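Glucose-6-phosphate dehydrogenase (Trypanosoma cruzi, PDB 5AQ1) catalyses the NADP-dependent oxidation of glucose 6-phosphate to 6-phosphogluconolactone, the entry step of the pentose phosphate pathway. Local coordinates at residues Asp210-Ile221 / Asn272-Leu281; Glu389-Val397 / Ala405-Lys413. All coordinates share one frame; numbering follows the deposited sequence.

Contact 1: Asp210-Ile221 / Asn272-Leu281; sequences DHYLGKEMVQNI and NHLTQILSLL. With BG6 (6-O-phosphono-beta-D-glucopyranose), chain F.
His-273 reaches across to Asp-210 and Tyr-212, and its imidazole is held on several sides at once. His-273 ND1 donates to Asp-210 OD1 over 2.7 Å, meeting the carboxylate on its syn side but 32° out of the carboxylate plane. His-273 NE2, at the far edge of the same ring, is hydrogen-bonded to O1 of the bound 6-O-phosphono-beta-D-glucopyranose at 2.8 Å. Tyr-212 covers one imidazole face in an offset stack, centroids 4.0 Å apart and planes inclined by 19°, and CB of His-273 also sits over the tyrosine face. On the opposite side of the imidazole lies Asn-272 OD1, which takes the backbone N-H of His-273.

The neighbouring side chains of segment 210-221 grip the phosphate. His-211 NE2 sends an almost straight bond to O2P, 2.7 Å away; Lys-215 NZ binds the same oxygen, and Tyr-212 OH makes a weak bond to O1P. His-211 stands obliquely to His-273, with its ND1 3.5 Å from His-273 CE1.

Behind this layer, CG of Asp-210 is swung anti to its own backbone N (chi1 -174°), which brings the carboxylate to the start of segment 272-281, where OD2 rests against Gln-276 CG. The amide of Gln-276 is engaged by Lys-298 and Glu-462. Further along, the contact turns apolar: Val-218 CG1 packs on Leu-280 CD1 at 3.8 Å, and Ile-221 CG2 packs against Leu-280 CB and Leu-281 CD2.

With ND1 committed to a carboxylate, NE2 is directed at the anomeric hydroxyl of the sugar. This is consistent with the His-Asp pair of glucose-6-phosphate dehydrogenases, in which histidine probably takes the O1 proton as hydride leaves C1 for the nicotinamide.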
loop_
_atom_site.group_PDB
_atom_site.type_symbol
_atom_site.label_atom_id
_atom_site.label_comp_id
_atom_site.label_asym_id
_atom_site.label_seq_id
_atom_site.Cartn_x
_atom_site.Cartn_y
_atom_site.Cartn_z
ATOM N N ASP B 210 -13.192 31.081 12.326
ATOM C CA ASP B 210 -13.051 30.975 10.880
ATOM C C ASP B 210 -14.330 30.299 10.417
ATOM O O ASP B 210 -14.487 29.085 10.570
ATOM C CB ASP B 210 -11.821 30.162 10.485
ATOM C CG ASP B 210 -11.575 30.174 8.988
ATOM O OD1 ASP B 210 -12.552 30.096 8.207
ATOM O OD2 ASP B 210 -10.397 30.260 8.590
ATOM N N HIS B 211 -15.246 31.082 9.856
ATOM C CA HIS B 211 -16.627 30.624 9.723
ATOM C C HIS B 211 -16.811 29.491 8.713
ATOM O O HIS B 211 -17.840 28.824 8.720
ATOM C CB HIS B 211 -17.586 31.797 9.462
ATOM C CG HIS B 211 -17.753 32.156 8.020
ATOM N ND1 HIS B 211 -16.908 33.023 7.363
ATOM C CD2 HIS B 211 -18.694 31.792 7.117
ATOM C CE1 HIS B 211 -17.309 33.164 6.112
ATOM N NE2 HIS B 211 -18.392 32.426 5.938
ATOM N N TYR B 212 -15.808 29.250 7.875
ATOM C CA TYR B 212 -15.846 28.099 6.971
ATOM C C TYR B 212 -15.868 26.762 7.716
ATOM O O TYR B 212 -16.412 25.781 7.206
ATOM C CB TYR B 212 -14.694 28.165 5.962
ATOM C CG TYR B 212 -15.055 28.940 4.713
ATOM C CD1 TYR B 212 -15.801 30.120 4.787
ATOM C CD2 TYR B 212 -14.665 28.494 3.459
ATOM C CE1 TYR B 212 -16.142 30.824 3.648
ATOM C CE2 TYR B 212 -14.998 29.199 2.316
ATOM C CZ TYR B 212 -15.741 30.359 2.416
ATOM O OH TYR B 212 -16.075 31.056 1.280
ATOM N N LEU B 213 -15.323 26.739 8.933
ATOM C CA LEU B 213 -15.365 25.545 9.786
ATOM C C LEU B 213 -16.758 25.208 10.336
ATOM O O LEU B 213 -16.926 24.184 10.998
ATOM C CB LEU B 213 -14.388 25.690 10.954
ATOM C CG LEU B 213 -12.904 25.829 10.613
ATOM C CD1 LEU B 213 -12.109 26.090 11.885
ATOM C CD2 LEU B 213 -12.388 24.587 9.896
ATOM N N GLY B 214 -17.745 26.064 10.079
ATOM C CA GLY B 214 -19.136 25.779 10.435
ATOM C C GLY B 214 -19.985 25.276 9.277
ATOM O O GLY B 214 -21.168 24.975 9.459
ATOM N N LYS B 215 -19.390 25.191 8.087
ATOM C CA LYS B 215 -20.108 24.750 6.890
ATOM C C LYS B 215 -20.189 23.230 6.849
ATOM O O LYS B 215 -19.198 22.546 7.112
ATOM C CB LYS B 215 -19.435 25.282 5.624
ATOM C CG LYS B 215 -19.520 26.790 5.469
ATOM C CD LYS B 215 -19.106 27.239 4.078
ATOM C CE LYS B 215 -19.060 28.757 3.964
ATOM N NZ LYS B 215 -20.414 29.370 4.023
ATOM N N GLU B 216 -21.367 22.715 6.504
ATOM C CA GLU B 216 -21.657 21.280 6.561
ATOM C C GLU B 216 -20.550 20.415 5.963
ATOM O O GLU B 216 -20.051 19.499 6.614
ATOM C CB GLU B 216 -22.979 20.980 5.847
ATOM C CG GLU B 216 -23.407 19.520 5.874
ATOM C CD GLU B 216 -23.685 19.006 7.274
ATOM O OE1 GLU B 216 -24.256 19.761 8.097
ATOM O OE2 GLU B 216 -23.340 17.837 7.556
ATOM N N MET B 217 -20.169 20.709 4.726
ATOM C CA MET B 217 -19.239 19.847 3.995
ATOM C C MET B 217 -17.792 19.986 4.467
ATOM O O MET B 217 -16.988 19.079 4.256
ATOM C CB MET B 217 -19.342 20.094 2.485
ATOM C CG MET B 217 -20.745 19.914 1.910
ATOM S SD MET B 217 -21.599 18.398 2.405
ATOM C CE MET B 217 -20.542 17.162 1.660
ATOM N N VAL B 218 -17.465 21.109 5.105
ATOM C CA VAL B 218 -16.146 21.286 5.714
ATOM C C VAL B 218 -16.083 20.496 7.021
ATOM O O VAL B 218 -15.073 19.847 7.309
ATOM C CB VAL B 218 -15.818 22.775 5.953
ATOM C CG1 VAL B 218 -14.463 22.940 6.633
ATOM C CG2 VAL B 218 -15.831 23.534 4.634
ATOM N N GLN B 219 -17.164 20.542 7.804
ATOM C CA GLN B 219 -17.283 19.728 9.026
ATOM C C GLN B 219 -17.210 18.221 8.751
ATOM O O GLN B 219 -16.786 17.445 9.612
ATOM C CB GLN B 219 -18.591 20.037 9.761
ATOM C CG GLN B 219 -18.650 21.422 10.387
ATOM C CD GLN B 219 -19.892 21.630 11.238
ATOM O OE1 GLN B 219 -21.015 21.638 10.727
ATOM N NE2 GLN B 219 -19.696 21.801 12.545
ATOM N N ASN B 220 -17.623 17.812 7.555
ATOM C CA ASN B 220 -17.643 16.406 7.187
ATOM C C ASN B 220 -16.300 15.862 6.690
ATOM O O ASN B 220 -16.164 14.651 6.491
ATOM C CB ASN B 220 -18.714 16.171 6.119
ATOM C CG ASN B 220 -19.047 14.700 5.938
ATOM O OD1 ASN B 220 -19.115 13.947 6.910
ATOM N ND2 ASN B 220 -19.256 14.284 4.694
ATOM N N ILE B 221 -15.314 16.734 6.481
ATOM C CA ILE B 221 -14.021 16.307 5.940
ATOM C C ILE B 221 -13.372 15.259 6.840
ATOM O O ILE B 221 -12.959 14.198 6.375
ATOM C CB ILE B 221 -13.050 17.492 5.754
ATOM C CG1 ILE B 221 -13.549 18.414 4.640
ATOM C CG2 ILE B 221 -11.652 16.994 5.409
ATOM C CD1 ILE B 221 -12.858 19.761 4.607
ATOM N N ASN B 272 -6.864 32.025 5.616
ATOM C CA ASN B 272 -7.747 31.513 6.657
ATOM C C ASN B 272 -8.655 30.389 6.150
ATOM O O ASN B 272 -8.435 29.225 6.477
ATOM C CB ASN B 272 -8.544 32.654 7.314
ATOM C CG ASN B 272 -9.014 33.700 6.318
ATOM O OD1 ASN B 272 -9.917 33.448 5.519
ATOM N ND2 ASN B 272 -8.406 34.883 6.361
ATOM N N HIS B 273 -9.657 30.722 5.342
ATOM C CA HIS B 273 -10.686 29.748 4.972
ATOM C C HIS B 273 -10.109 28.524 4.264
ATOM O O HIS B 273 -10.372 27.388 4.657
ATOM C CB HIS B 273 -11.744 30.388 4.068
ATOM C CG HIS B 273 -12.474 31.534 4.698
ATOM N ND1 HIS B 273 -12.988 31.477 5.976
ATOM C CD2 HIS B 273 -12.795 32.757 4.217
ATOM C CE1 HIS B 273 -13.588 32.620 6.257
ATOM N NE2 HIS B 273 -13.485 33.413 5.206
ATOM N N LEU B 274 -9.323 28.762 3.219
ATOM C CA LEU B 274 -8.815 27.677 2.383
ATOM C C LEU B 274 -7.637 26.943 3.026
ATOM O O LEU B 274 -7.435 25.752 2.769
ATOM C CB LEU B 274 -8.437 28.199 0.993
ATOM C CG LEU B 274 -9.523 28.981 0.238
ATOM C CD1 LEU B 274 -9.128 29.143 -1.224
ATOM C CD2 LEU B 274 -10.894 28.325 0.339
ATOM N N THR B 275 -6.871 27.641 3.860
ATOM C CA THR B 275 -5.807 27.004 4.632
ATOM C C THR B 275 -6.392 26.097 5.717
ATOM O O THR B 275 -5.828 25.052 6.026
ATOM C CB THR B 275 -4.868 28.052 5.260
ATOM O OG1 THR B 275 -4.292 28.852 4.224
ATOM C CG2 THR B 275 -3.744 27.382 6.058
ATOM N N GLN B 276 -7.522 26.496 6.295
ATOM C CA GLN B 276 -8.244 25.638 7.238
ATOM C C GLN B 276 -8.668 24.341 6.556
ATOM O O GLN B 276 -8.451 23.247 7.082
ATOM C CB GLN B 276 -9.476 26.355 7.798
ATOM C CG GLN B 276 -9.180 27.292 8.956
ATOM C CD GLN B 276 -8.742 26.561 10.207
ATOM O OE1 GLN B 276 -8.998 25.365 10.369
ATOM N NE2 GLN B 276 -8.079 27.277 11.107
ATOM N N ILE B 277 -9.275 24.477 5.381
ATOM C CA ILE B 277 -9.656 23.322 4.572
ATOM C C ILE B 277 -8.419 22.493 4.225
ATOM O O ILE B 277 -8.441 21.269 4.341
ATOM C CB ILE B 277 -10.412 23.752 3.293
ATOM C CG1 ILE B 277 -11.813 24.249 3.665
ATOM C CG2 ILE B 277 -10.523 22.598 2.307
ATOM C CD1 ILE B 277 -12.500 25.042 2.577
ATOM N N LEU B 278 -7.344 23.164 3.819
ATOM C CA LEU B 278 -6.084 22.486 3.509
ATOM C C LEU B 278 -5.621 21.612 4.670
ATOM O O LEU B 278 -5.246 20.455 4.469
ATOM C CB LEU B 278 -4.988 23.499 3.164
ATOM C CG LEU B 278 -3.574 22.945 2.968
ATOM C CD1 LEU B 278 -3.530 21.937 1.827
ATOM C CD2 LEU B 278 -2.598 24.081 2.712
ATOM N N SER B 279 -5.662 22.171 5.880
ATOM C CA SER B 279 -5.179 21.472 7.069
ATOM C C SER B 279 -6.019 20.239 7.377
ATOM O O SER B 279 -5.484 19.204 7.765
ATOM C CB SER B 279 -5.154 22.404 8.282
ATOM O OG SER B 279 -6.464 22.706 8.728
ATOM N N LEU B 280 -7.332 20.347 7.196
ATOM C CA LEU B 280 -8.222 19.208 7.413
ATOM C C LEU B 280 -7.993 18.096 6.387
ATOM O O LEU B 280 -8.084 16.915 6.724
ATOM C CB LEU B 280 -9.682 19.658 7.380
ATOM C CG LEU B 280 -10.112 20.568 8.533
ATOM C CD1 LEU B 280 -11.448 21.223 8.229
ATOM C CD2 LEU B 280 -10.184 19.796 9.841
ATOM N N LEU B 281 -7.691 18.476 5.148
ATOM C CA LEU B 281 -7.450 17.511 4.076
ATOM C C LEU B 281 -6.091 16.806 4.169
ATOM O O LEU B 281 -5.923 15.739 3.586
ATOM C CB LEU B 281 -7.546 18.198 2.711
ATOM C CG LEU B 281 -8.915 18.739 2.300
ATOM C CD1 LEU B 281 -8.770 19.680 1.116
ATOM C CD2 LEU B 281 -9.882 17.610 1.978
HETATM C C1 BG6 F . -15.469 36.512 4.442
HETATM C C2 BG6 F . -14.548 37.323 3.531
HETATM O O1 BG6 F . -14.725 35.954 5.532
HETATM O O5 BG6 F . -16.071 35.451 3.695
HETATM C C3 BG6 F . -15.342 37.850 2.347
HETATM O O2 BG6 F . -13.959 38.408 4.254
HETATM C C4 BG6 F . -15.982 36.672 1.631
HETATM O O3 BG6 F . -14.511 38.579 1.438
HETATM C C5 BG6 F . -16.873 35.910 2.602
HETATM O O4 BG6 F . -16.733 37.145 0.512
HETATM C C6 BG6 F . -17.564 34.733 1.918
HETATM O O6 BG6 F . -18.240 33.920 2.877
HETATM P P BG6 F . -19.318 32.830 2.390
HETATM O O1P BG6 F . -18.576 31.975 1.388
HETATM O O2P BG6 F . -19.687 32.080 3.639
HETATM O O3P BG6 F . -20.428 33.670 1.805
#

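Contact 2: Glu389-Val397 / Ala405-Lys413; sequences ESTQRNELV and AMYLKLTAK
Glu-395, Leu-396 and Val-397 pair with Lys-409, Leu-408 and Tyr-407 as antiparallel neighbours in a beta hairpin near one edge of the large mixed sheet, between strands 373-380 and 421-429. Reciprocal backbone bonds join Glu-395 to Lys-409 and Val-397 to Tyr-407, with the non-hydrogen-bonded pair Leu-396/Leu-408 between them; Val-397 N to Tyr-407 O measures 2.8 Å.

One face of the hairpin carries Val-397 with Tyr-407 and Glu-395 with Lys-409. Tyr-407 takes the first torsion that sets CG between backbone N and carbonyl carbon (chi1 56°). This turns a face of the ring to Val-397, whose CB stands 3.7 Å from the Tyr-407 ring centroid in a CH-pi contact. Next to it Glu-395 and Lys-409 run alongside each other in the same direction, but Glu-395 OE1 to Lys-409 NZ is a long salt bridge of 3.8 Å, and the glutamate is held more firmly by Arg-377 and Tyr-506. On the other face Leu-396 CD1 meets Met-406 CG, 4.1 Å away.

On the N-terminal side of Glu-395 the regular pairing stops and side chains take over. The hydroxyls of Thr-391 and Thr-411 approach to 2.7 Å between their OG1 atoms. A water receives a weak bond from Asn-394 ND2, donates to Gln-392 O and bonds Thr-411 OG1, bridging the two segments.

The second subunit covers this end: its Ala-227 O, Asn-228 and Val-230 bond Thr-391 OG1, Thr-411 N and Asn-394 OD1. The arrangement is that of a beta-meander within the C-terminal beta+alpha domain, whose large sheet forms the subunit interface in glucose-6-phosphate dehydrogenases.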
loop_
_atom_site.group_PDB
_atom_site.type_symbol
_atom_site.label_atom_id
_atom_site.label_comp_id
_atom_site.label_asym_id
_atom_site.label_seq_id
_atom_site.Cartn_x
_atom_site.Cartn_y
_atom_site.Cartn_z
ATOM N N GLU B 389 -6.134 5.774 -22.869
ATOM C CA GLU B 389 -6.851 7.029 -23.120
ATOM C C GLU B 389 -8.374 6.864 -23.143
ATOM O O GLU B 389 -9.094 7.843 -23.338
ATOM C CB GLU B 389 -6.377 7.657 -24.430
ATOM C CG GLU B 389 -4.879 7.938 -24.463
ATOM C CD GLU B 389 -4.512 8.909 -25.566
ATOM O OE1 GLU B 389 -5.082 8.775 -26.672
ATOM O OE2 GLU B 389 -3.666 9.801 -25.326
ATOM N N SER B 390 -8.856 5.635 -22.942
ATOM C CA SER B 390 -10.291 5.364 -22.829
ATOM C C SER B 390 -10.791 5.431 -21.381
ATOM O O SER B 390 -11.929 5.072 -21.095
ATOM C CB SER B 390 -10.628 4.005 -23.437
ATOM O OG SER B 390 -10.407 4.020 -24.833
ATOM N N THR B 391 -9.928 5.867 -20.469
ATOM C CA THR B 391 -10.350 6.252 -19.130
ATOM C C THR B 391 -9.678 7.578 -18.797
ATOM O O THR B 391 -8.857 8.086 -19.568
ATOM C CB THR B 391 -10.014 5.165 -18.078
ATOM O OG1 THR B 391 -10.649 5.479 -16.835
ATOM C CG2 THR B 391 -8.505 5.024 -17.859
ATOM N N GLN B 392 -10.046 8.147 -17.658
ATOM C CA GLN B 392 -9.439 9.384 -17.179
ATOM C C GLN B 392 -9.377 9.344 -15.671
ATOM O O GLN B 392 -9.909 8.431 -15.042
ATOM C CB GLN B 392 -10.195 10.628 -17.683
ATOM C CG GLN B 392 -11.634 10.386 -18.115
ATOM C CD GLN B 392 -12.147 11.366 -19.151
ATOM O OE1 GLN B 392 -13.284 11.799 -19.043
ATOM N NE2 GLN B 392 -11.330 11.725 -20.148
ATOM N N ARG B 393 -8.698 10.326 -15.096
ATOM C CA ARG B 393 -8.443 10.331 -13.669
ATOM C C ARG B 393 -9.733 10.336 -12.870
ATOM O O ARG B 393 -10.633 11.128 -13.144
ATOM C CB ARG B 393 -7.606 11.547 -13.290
ATOM C CG ARG B 393 -6.168 11.462 -13.752
ATOM C CD ARG B 393 -5.434 12.733 -13.390
ATOM N NE ARG B 393 -4.008 12.659 -13.685
ATOM C CZ ARG B 393 -3.133 13.629 -13.426
ATOM N NH1 ARG B 393 -3.532 14.771 -12.866
ATOM N NH2 ARG B 393 -1.853 13.460 -13.735
ATOM N N ASN B 394 -9.819 9.450 -11.882
ATOM C CA ASN B 394 -10.875 9.532 -10.883
ATOM C C ASN B 394 -10.722 10.823 -10.092
ATOM O O ASN B 394 -9.629 11.378 -9.988
ATOM C CB ASN B 394 -10.835 8.346 -9.912
ATOM C CG ASN B 394 -11.069 7.004 -10.585
ATOM O OD1 ASN B 394 -10.740 5.972 -10.006
ATOM N ND2 ASN B 394 -11.630 7.000 -11.794
ATOM N N GLU B 395 -11.822 11.292 -9.524
ATOM C CA GLU B 395 -11.805 12.532 -8.768
ATOM C C GLU B 395 -12.891 12.503 -7.704
ATOM O O GLU B 395 -14.053 12.243 -8.009
ATOM C CB GLU B 395 -12.018 13.709 -9.716
ATOM C CG GLU B 395 -11.402 15.010 -9.249
ATOM C CD GLU B 395 -11.787 16.174 -10.138
ATOM O OE1 GLU B 395 -12.995 16.360 -10.390
ATOM O OE2 GLU B 395 -10.888 16.906 -10.588
ATOM N N LEU B 396 -12.504 12.727 -6.452
ATOM C CA LEU B 396 -13.473 12.951 -5.393
ATOM C C LEU B 396 -13.735 14.449 -5.324
ATOM O O LEU B 396 -12.802 15.242 -5.191
ATOM C CB LEU B 396 -12.956 12.445 -4.047
ATOM C CG LEU B 396 -13.907 12.597 -2.852
ATOM C CD1 LEU B 396 -15.188 11.800 -3.054
ATOM C CD2 LEU B 396 -13.198 12.172 -1.576
ATOM N N VAL B 397 -15.002 14.826 -5.430
ATOM C CA VAL B 397 -15.395 16.224 -5.398
ATOM C C VAL B 397 -16.277 16.480 -4.184
ATOM O O VAL B 397 -17.330 15.859 -4.041
ATOM C CB VAL B 397 -16.163 16.609 -6.673
ATOM C CG1 VAL B 397 -16.503 18.093 -6.670
ATOM C CG2 VAL B 397 -15.341 16.242 -7.902
ATOM N N ALA B 405 -22.777 18.993 -1.855
ATOM C CA ALA B 405 -22.750 17.624 -2.347
ATOM C C ALA B 405 -21.353 17.022 -2.267
ATOM O O ALA B 405 -20.348 17.740 -2.230
ATOM C CB ALA B 405 -23.243 17.581 -3.783
ATOM N N MET B 406 -21.309 15.695 -2.228
ATOM C CA MET B 406 -20.071 14.944 -2.391
ATOM C C MET B 406 -20.298 13.923 -3.504
ATOM O O MET B 406 -21.305 13.210 -3.505
ATOM C CB MET B 406 -19.675 14.241 -1.087
ATOM C CG MET B 406 -18.323 13.537 -1.152
ATOM S SD MET B 406 -17.615 13.074 0.449
ATOM C CE MET B 406 -18.737 11.773 0.949
ATOM N N TYR B 407 -19.386 13.873 -4.468
ATOM C CA TYR B 407 -19.473 12.866 -5.521
ATOM C C TYR B 407 -18.109 12.384 -5.999
ATOM O O TYR B 407 -17.108 13.105 -5.918
ATOM C CB TYR B 407 -20.334 13.349 -6.701
ATOM C CG TYR B 407 -19.919 14.657 -7.344
ATOM C CD1 TYR B 407 -20.373 15.878 -6.848
ATOM C CD2 TYR B 407 -19.111 14.671 -8.472
ATOM C CE1 TYR B 407 -20.012 17.078 -7.448
ATOM C CE2 TYR B 407 -18.743 15.862 -9.077
ATOM C CZ TYR B 407 -19.192 17.060 -8.566
ATOM O OH TYR B 407 -18.821 18.237 -9.176
ATOM N N LEU B 408 -18.093 11.143 -6.483
ATOM C CA LEU B 408 -16.883 10.475 -6.945
ATOM C C LEU B 408 -16.970 10.232 -8.450
ATOM O O LEU B 408 -17.782 9.427 -8.914
ATOM C CB LEU B 408 -16.711 9.150 -6.203
ATOM C CG LEU B 408 -15.519 8.280 -6.592
ATOM C CD1 LEU B 408 -14.210 8.986 -6.273
ATOM C CD2 LEU B 408 -15.613 6.942 -5.877
ATOM N N LYS B 409 -16.139 10.939 -9.207
ATOM C CA LYS B 409 -16.118 10.799 -10.655
ATOM C C LYS B 409 -15.275 9.592 -11.028
ATOM O O LYS B 409 -14.132 9.471 -10.589
ATOM C CB LYS B 409 -15.533 12.046 -11.308
ATOM C CG LYS B 409 -16.318 13.315 -11.033
ATOM C CD LYS B 409 -15.586 14.543 -11.548
ATOM C CE LYS B 409 -15.700 14.675 -13.058
ATOM N NZ LYS B 409 -14.956 15.865 -13.558
ATOM N N LEU B 410 -15.843 8.705 -11.839
ATOM C CA LEU B 410 -15.132 7.523 -12.301
ATOM C C LEU B 410 -15.565 7.126 -13.709
ATOM O O LEU B 410 -16.490 7.709 -14.275
ATOM C CB LEU B 410 -15.300 6.359 -11.312
ATOM C CG LEU B 410 -16.607 6.170 -10.541
ATOM C CD1 LEU B 410 -17.794 6.037 -11.469
ATOM C CD2 LEU B 410 -16.516 4.948 -9.642
ATOM N N THR B 411 -14.866 6.147 -14.274
ATOM C CA THR B 411 -15.165 5.641 -15.608
ATOM C C THR B 411 -16.041 4.389 -15.520
ATOM O O THR B 411 -15.853 3.544 -14.641
ATOM C CB THR B 411 -13.867 5.330 -16.366
ATOM O OG1 THR B 411 -13.113 6.537 -16.511
ATOM C CG2 THR B 411 -14.155 4.751 -17.744
ATOM N N ALA B 412 -17.011 4.295 -16.421
ATOM C CA ALA B 412 -17.900 3.144 -16.493
ATOM C C ALA B 412 -18.205 2.820 -17.946
ATOM O O ALA B 412 -17.944 3.626 -18.842
ATOM C CB ALA B 412 -19.189 3.423 -15.733
ATOM N N LYS B 413 -18.750 1.630 -18.176
ATOM C CA LYS B 413 -19.215 1.237 -19.500
ATOM C C LYS B 413 -20.398 2.118 -19.889
ATOM O O LYS B 413 -21.263 2.380 -19.059
ATOM C CB LYS B 413 -19.627 -0.238 -19.494
ATOM C CG LYS B 413 -20.173 -0.755 -20.816
ATOM C CD LYS B 413 -20.887 -2.081 -20.629
ATOM C CE LYS B 413 -21.702 -2.447 -21.855
ATOM N NZ LYS B 413 -22.924 -1.609 -21.993
HETATM O O HOH W 1 -12.504 8.432 -14.324
#

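Contact 1 and contact 2 follow one another along the chain, with centres about 24 Å apart, yet they touch where Met-217 CE comes within 3.9 Å of Ala-405 O. Contact 1 has its centre about 7 Å from the centre of the chain and lines the sugar-phosphate pocket, with the side chain of His-211 about 6 Å from the bound NADPH; contact 2 lies about 29 Å out. The turn side of the hairpin still reaches the substrate, because Gln-401 bonds both the ligand and Lys-215. Across the interface the two contacts meet again: Lys-413 bridges to Glu-216 of the second subunit, so the segment that lines one pocket also meets the other subunit's hairpin.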